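Local structure of USP37 protein (Homo sapiens, 3U12) at residues A[40-44]-A[97-101]; A[69-74]-A[115-121]. The protein probably hydrolyses ubiquitin conjugates as a cysteine-type deubiquitinase, and this chain is its pleckstrin homology (PH) domain. All blocks are in the same frame, centred on the assembly; numbering follows the deposited sequence.

Interaction 1 (A[40-44]-A[97-101])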
loop_
_atom_site.group_PDB
_atom_site.type_symbol
_atom_site.label_atom_id
_atom_site.label_comp_id
_atom_site.label_asym_id
_atom_site.label_seq_id
_atom_site.Cartn_x
_atom_site.Cartn_y
_atom_site.Cartn_z
ATOM N N GLU A 40 -0.939 -12.746 -3.345
ATOM C CA GLU A 40 -1.817 -11.995 -4.238
ATOM C C GLU A 40 -2.923 -11.295 -3.442
ATOM O O GLU A 40 -3.558 -11.914 -2.585
ATOM C CB GLU A 40 -2.438 -12.954 -5.261
ATOM C CG GLU A 40 -3.123 -12.261 -6.429
ATOM C CD GLU A 40 -2.241 -11.416 -7.332
ATOM O OE1 GLU A 40 -2.729 -10.363 -7.800
ATOM O OE2 GLU A 40 -1.069 -11.794 -7.569
ATOM N N GLY A 41 -3.156 -10.022 -3.739
ATOM C CA GLY A 41 -4.212 -9.281 -3.057
ATOM C C GLY A 41 -4.374 -7.862 -3.529
ATOM O O GLY A 41 -4.024 -7.550 -4.656
ATOM N N SER A 42 -4.879 -6.983 -2.659
ATOM C CA SER A 42 -5.070 -5.598 -3.025
ATOM C C SER A 42 -4.828 -4.655 -1.843
ATOM O O SER A 42 -4.922 -5.085 -0.685
ATOM C CB SER A 42 -6.486 -5.405 -3.578
ATOM O OG SER A 42 -7.443 -5.526 -2.535
ATOM N N PHE A 43 -4.470 -3.394 -2.162
ATOM C CA PHE A 43 -4.368 -2.249 -1.264
ATOM C C PHE A 43 -5.598 -1.396 -1.606
ATOM O O PHE A 43 -5.806 -1.085 -2.776
ATOM C CB PHE A 43 -3.118 -1.407 -1.538
ATOM C CG PHE A 43 -1.803 -1.952 -1.029
ATOM C CD1 PHE A 43 -1.757 -3.109 -0.255
ATOM C CD2 PHE A 43 -0.609 -1.293 -1.302
ATOM C CE1 PHE A 43 -0.527 -3.625 0.185
ATOM C CE2 PHE A 43 0.608 -1.794 -0.831
ATOM C CZ PHE A 43 0.645 -2.969 -0.130
ATOM N N GLU A 44 -6.395 -1.018 -0.611
ATOM C CA GLU A 44 -7.588 -0.192 -0.856
ATOM C C GLU A 44 -7.557 0.970 0.118
ATOM O O GLU A 44 -7.313 0.758 1.308
ATOM C CB GLU A 44 -8.853 -1.026 -0.582
ATOM C CG GLU A 44 -10.171 -0.312 -0.849
ATOM C CD GLU A 44 -11.414 -1.154 -0.626
ATOM O OE1 GLU A 44 -11.453 -1.919 0.360
ATOM O OE2 GLU A 44 -12.377 -1.005 -1.409
ATOM N N PHE A 97 6.623 -1.786 6.539
ATOM C CA PHE A 97 7.004 -1.725 5.135
ATOM C C PHE A 97 6.020 -2.581 4.355
ATOM O O PHE A 97 5.910 -3.779 4.616
ATOM C CB PHE A 97 8.419 -2.261 4.955
ATOM C CG PHE A 97 8.971 -2.132 3.554
ATOM C CD1 PHE A 97 9.228 -0.883 3.001
ATOM C CD2 PHE A 97 9.272 -3.263 2.802
ATOM C CE1 PHE A 97 9.747 -0.766 1.710
ATOM C CE2 PHE A 97 9.819 -3.146 1.520
ATOM C CZ PHE A 97 10.065 -1.900 0.988
ATOM N N LEU A 98 5.292 -1.959 3.430
ATOM C CA LEU A 98 4.290 -2.613 2.595
ATOM C C LEU A 98 4.705 -2.546 1.154
ATOM O O LEU A 98 4.946 -1.452 0.629
ATOM C CB LEU A 98 2.910 -1.946 2.753
ATOM C CG LEU A 98 2.192 -2.134 4.109
ATOM C CD1 LEU A 98 2.721 -1.173 5.163
ATOM C CD2 LEU A 98 0.722 -1.875 3.966
ATOM N N SER A 99 4.758 -3.703 0.502
ATOM C CA SER A 99 5.115 -3.786 -0.907
ATOM C C SER A 99 4.020 -4.438 -1.731
ATOM O O SER A 99 3.361 -5.373 -1.277
ATOM C CB SER A 99 6.428 -4.534 -1.082
ATOM O OG SER A 99 7.476 -3.746 -0.554
ATOM N N ILE A 100 3.817 -3.917 -2.939
ATOM C CA ILE A 100 2.836 -4.454 -3.881
ATOM C C ILE A 100 3.515 -4.440 -5.242
ATOM O O ILE A 100 4.086 -3.423 -5.651
ATOM C CB ILE A 100 1.443 -3.768 -3.832
ATOM C CG1 ILE A 100 0.420 -4.526 -4.750
ATOM C CG2 ILE A 100 1.530 -2.274 -4.170
ATOM C CD1 ILE A 100 -1.084 -4.195 -4.528
ATOM N N ASP A 101 3.538 -5.605 -5.885
ATOM C CA ASP A 101 4.274 -5.789 -7.129
ATOM C C ASP A 101 3.364 -5.965 -8.342
ATOM O O ASP A 101 2.160 -6.167 -8.183
ATOM C CB ASP A 101 5.208 -7.003 -6.962
ATOM C CG ASP A 101 6.364 -7.030 -7.948
ATOM O OD1 ASP A 101 6.777 -5.945 -8.411
ATOM O OD2 ASP A 101 6.836 -8.132 -8.272
#
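Leu98 begins the contact with its CB, 3.8 Å from CZ at the far corner of the Phe43 ring; the two side chains meet at a slant. At Ser99 the side chain starts away from the other strand and the backbone does the touching, its carbonyl O lying 3.8 Å from Phe43 CZ. No hydrogen bond joins the two strands, whose short axes stay 8.6 Å apart and cross at -117°. This is the steep crossing of the two sheets in the PH-domain beta-sandwich, and Ile22, Ile26, Leu54 and Val56 pack around the same Phe43 ring. Ile100 makes the main contact. Its CB stands over the ring face, 4.1 Å from the Phe43 centroid and 27° off the normal, a CH-pi interaction, while its CG2 presses on Phe43 CE2 at 3.5 Å. With CG1 anti to the backbone N (chi1 -173°), Ile100 extends its CD1 over the rim of the ring and toward the backbone of Gly41 and Ser42. The Ile100 side chain also touches Leu88 of the neighbouring strand 85-92, and it shares Ile22 and Ile26 with Phe43.

Interaction 2 (A[69-74]-A[115-121]). With SO4 (sulfate ion), chain C.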
loop_
_atom_site.group_PDB
_atom_site.type_symbol
_atom_site.label_atom_id
_atom_site.label_comp_id
_atom_site.label_asym_id
_atom_site.label_seq_id
_atom_site.Cartn_x
_atom_site.Cartn_y
_atom_site.Cartn_z
ATOM N N LEU A 69 -2.679 5.778 7.516
ATOM C CA LEU A 69 -1.868 6.569 6.592
ATOM C C LEU A 69 -1.735 8.003 7.052
ATOM O O LEU A 69 -0.635 8.532 6.988
ATOM C CB LEU A 69 -2.414 6.529 5.155
ATOM C CG LEU A 69 -2.426 5.147 4.503
ATOM C CD1 LEU A 69 -3.059 5.240 3.113
ATOM C CD2 LEU A 69 -1.009 4.549 4.413
ATOM N N SER A 70 -2.834 8.636 7.518
ATOM C CA SER A 70 -2.817 10.041 7.990
ATOM C C SER A 70 -1.822 10.198 9.137
ATOM O O SER A 70 -1.868 9.407 10.100
ATOM C CB SER A 70 -4.203 10.466 8.464
ATOM O OG SER A 70 -5.102 10.526 7.373
ATOM N N HIS A 71 -0.868 11.150 8.978
ATOM C CA HIS A 71 0.230 11.443 9.914
ATOM C C HIS A 71 1.035 10.162 10.213
ATOM O O HIS A 71 1.502 10.008 11.342
ATOM C CB HIS A 71 -0.310 12.043 11.255
ATOM C CG HIS A 71 -1.117 13.293 11.084
ATOM N ND1 HIS A 71 -0.529 14.488 10.718
ATOM C CD2 HIS A 71 -2.446 13.488 11.237
ATOM C CE1 HIS A 71 -1.511 15.374 10.661
ATOM N NE2 HIS A 71 -2.684 14.817 10.959
ATOM N N ASN A 72 1.140 9.225 9.233
ATOM C CA ASN A 72 1.822 7.941 9.447
ATOM C C ASN A 72 2.640 7.466 8.229
ATOM O O ASN A 72 3.185 6.370 8.259
ATOM C CB ASN A 72 0.815 6.848 9.892
ATOM C CG ASN A 72 1.452 5.636 10.560
ATOM O OD1 ASN A 72 2.464 5.743 11.242
ATOM N ND2 ASN A 72 0.881 4.447 10.378
ATOM N N ILE A 73 2.769 8.285 7.190
ATOM C CA ILE A 73 3.560 7.921 6.009
ATOM C C ILE A 73 4.975 8.483 6.170
ATOM O O ILE A 73 5.143 9.673 6.477
ATOM C CB ILE A 73 2.916 8.415 4.679
ATOM C CG1 ILE A 73 1.556 7.714 4.412
ATOM C CG2 ILE A 73 3.871 8.206 3.486
ATOM C CD1 ILE A 73 0.772 8.348 3.164
ATOM N N LYS A 74 5.976 7.618 5.974
ATOM C CA LYS A 74 7.380 7.992 6.048
ATOM C C LYS A 74 7.865 8.240 4.629
ATOM O O LYS A 74 8.345 9.338 4.335
ATOM C CB LYS A 74 8.210 6.899 6.745
ATOM C CG LYS A 74 9.570 7.419 7.234
ATOM C CD LYS A 74 10.579 6.312 7.454
ATOM C CE LYS A 74 10.616 5.809 8.875
ATOM N NZ LYS A 74 11.837 4.996 9.119
ATOM N N LEU A 115 -0.786 8.995 -2.088
ATOM C CA LEU A 115 -0.045 8.760 -0.848
ATOM C C LEU A 115 0.854 9.942 -0.510
ATOM O O LEU A 115 0.989 10.292 0.662
ATOM C CB LEU A 115 0.763 7.448 -0.922
ATOM C CG LEU A 115 -0.073 6.167 -0.940
ATOM C CD1 LEU A 115 0.819 4.960 -1.291
ATOM C CD2 LEU A 115 -0.833 5.966 0.408
ATOM N N ASP A 116 1.440 10.576 -1.542
ATOM C CA ASP A 116 2.253 11.781 -1.369
ATOM C C ASP A 116 1.387 12.934 -0.809
ATOM O O ASP A 116 1.814 13.608 0.136
ATOM C CB ASP A 116 2.922 12.182 -2.698
ATOM C CG ASP A 116 3.988 13.259 -2.566
ATOM O OD1 ASP A 116 4.517 13.447 -1.434
ATOM O OD2 ASP A 116 4.334 13.880 -3.597
ATOM N N ALA A 117 0.173 13.145 -1.382
ATOM C CA ALA A 117 -0.765 14.174 -0.915
ATOM C C ALA A 117 -1.185 13.931 0.587
ATOM O O ALA A 117 -1.207 14.873 1.371
ATOM C CB ALA A 117 -1.981 14.217 -1.819
ATOM N N VAL A 118 -1.419 12.667 0.990
ATOM C CA VAL A 118 -1.747 12.317 2.394
ATOM C C VAL A 118 -0.549 12.663 3.296
ATOM O O VAL A 118 -0.711 13.305 4.340
ATOM C CB VAL A 118 -2.120 10.822 2.526
ATOM C CG1 VAL A 118 -2.270 10.411 3.998
ATOM C CG2 VAL A 118 -3.391 10.520 1.755
ATOM N N HIS A 119 0.661 12.258 2.864
ATOM C CA HIS A 119 1.914 12.489 3.568
ATOM C C HIS A 119 2.120 13.995 3.827
ATOM O O HIS A 119 2.598 14.368 4.901
ATOM C CB HIS A 119 3.072 11.876 2.760
ATOM C CG HIS A 119 4.441 12.108 3.330
ATOM N ND1 HIS A 119 4.771 11.717 4.609
ATOM C CD2 HIS A 119 5.531 12.655 2.751
ATOM C CE1 HIS A 119 6.034 12.061 4.785
ATOM N NE2 HIS A 119 6.542 12.612 3.692
ATOM N N GLN A 120 1.681 14.845 2.866
ATOM C CA GLN A 120 1.759 16.300 2.944
ATOM C C GLN A 120 0.518 16.939 3.617
ATOM O O GLN A 120 0.374 18.156 3.572
ATOM C CB GLN A 120 1.978 16.886 1.548
ATOM C CG GLN A 120 3.372 16.617 1.007
ATOM C CD GLN A 120 3.553 17.284 -0.326
ATOM O OE1 GLN A 120 3.263 18.468 -0.501
ATOM N NE2 GLN A 120 4.073 16.545 -1.283
ATOM N N ASN A 121 -0.350 16.115 4.261
ATOM C CA ASN A 121 -1.550 16.537 5.009
ATOM C C ASN A 121 -2.559 17.312 4.125
ATOM O O ASN A 121 -2.945 18.436 4.441
ATOM C CB ASN A 121 -1.155 17.326 6.292
ATOM C CG ASN A 121 -0.226 16.564 7.231
ATOM O OD1 ASN A 121 -0.342 15.356 7.423
ATOM N ND2 ASN A 121 0.705 17.251 7.869
HETATM S S SO4 C . 3.089 14.372 10.220
HETATM O O1 SO4 C . 3.954 15.552 10.373
HETATM O O2 SO4 C . 2.707 13.873 11.549
HETATM O O3 SO4 C . 1.890 14.753 9.466
HETATM O O4 SO4 C . 3.812 13.321 9.483
HETATM O O HOH W 1 -0.922 12.944 6.863
#
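Ile73 points at the C-terminal end of helix 105-119 and lies crosswise to Val118, its CD1 3.8 Å from Val118 CG1. CG1 of Ile73 lies anti to its carbonyl carbon (chi1 -65°), which carries CD1 onto the helix backbone, a close 3.2 Å from Leu115 O; CG2, on the other branch, lies against CB of His119. The His119 ring presents its edge to the strand, ND1 2.8 Å from Ile73 O near the ring plane; Gln93 NE2 donates a hydrogen bond to the same carbonyl. Deeper in, Leu69 meets Leu115 obliquely, CD1 to CD2 at 3.6 Å. The arrangement is that of the C-terminal helix of a PH domain, plugging one open end of the curled sheet. A Schellman motif ends the helix, with Asn121 at C-prime in left-handed conformation. The His71 ring and the Asn121 amide are turned 47° from each other, and both donate to one sulfate oxygen: His71 ND1 to O3 at 2.7 Å, Asn121 ND2 to O3 at 3.2 Å. The sulfate, probably from the crystallisation liquor, also takes a bond from Gln93. One water joins the turn to the helix end, accepting from His71 N and donating to Val118 O and Asn121 OD1.

Interactions 1 and 2 have their centres about 17 Å apart and their nearest atoms about 6 Å apart, without touching. Their segments alternate along the chain: 40-44, 69-74, 97-101, 115-121. The centre of interaction 1 is about 5 Å, and that of interaction 2 about 12 Å, from the centre of the chain. Interaction 1 joins the two halves of the curled antiparallel sheet through its buried interior; interaction 2 sets the turn that leads into strand 73-80 against the C-terminal end of the helix. Strand 97-104 runs directly into helix 105-119, so the second segment of each contact belongs to one continuous strand-helix unit. Together they give the PH-domain plan: sheets closed face to face inside, with the C-terminal helix across one end.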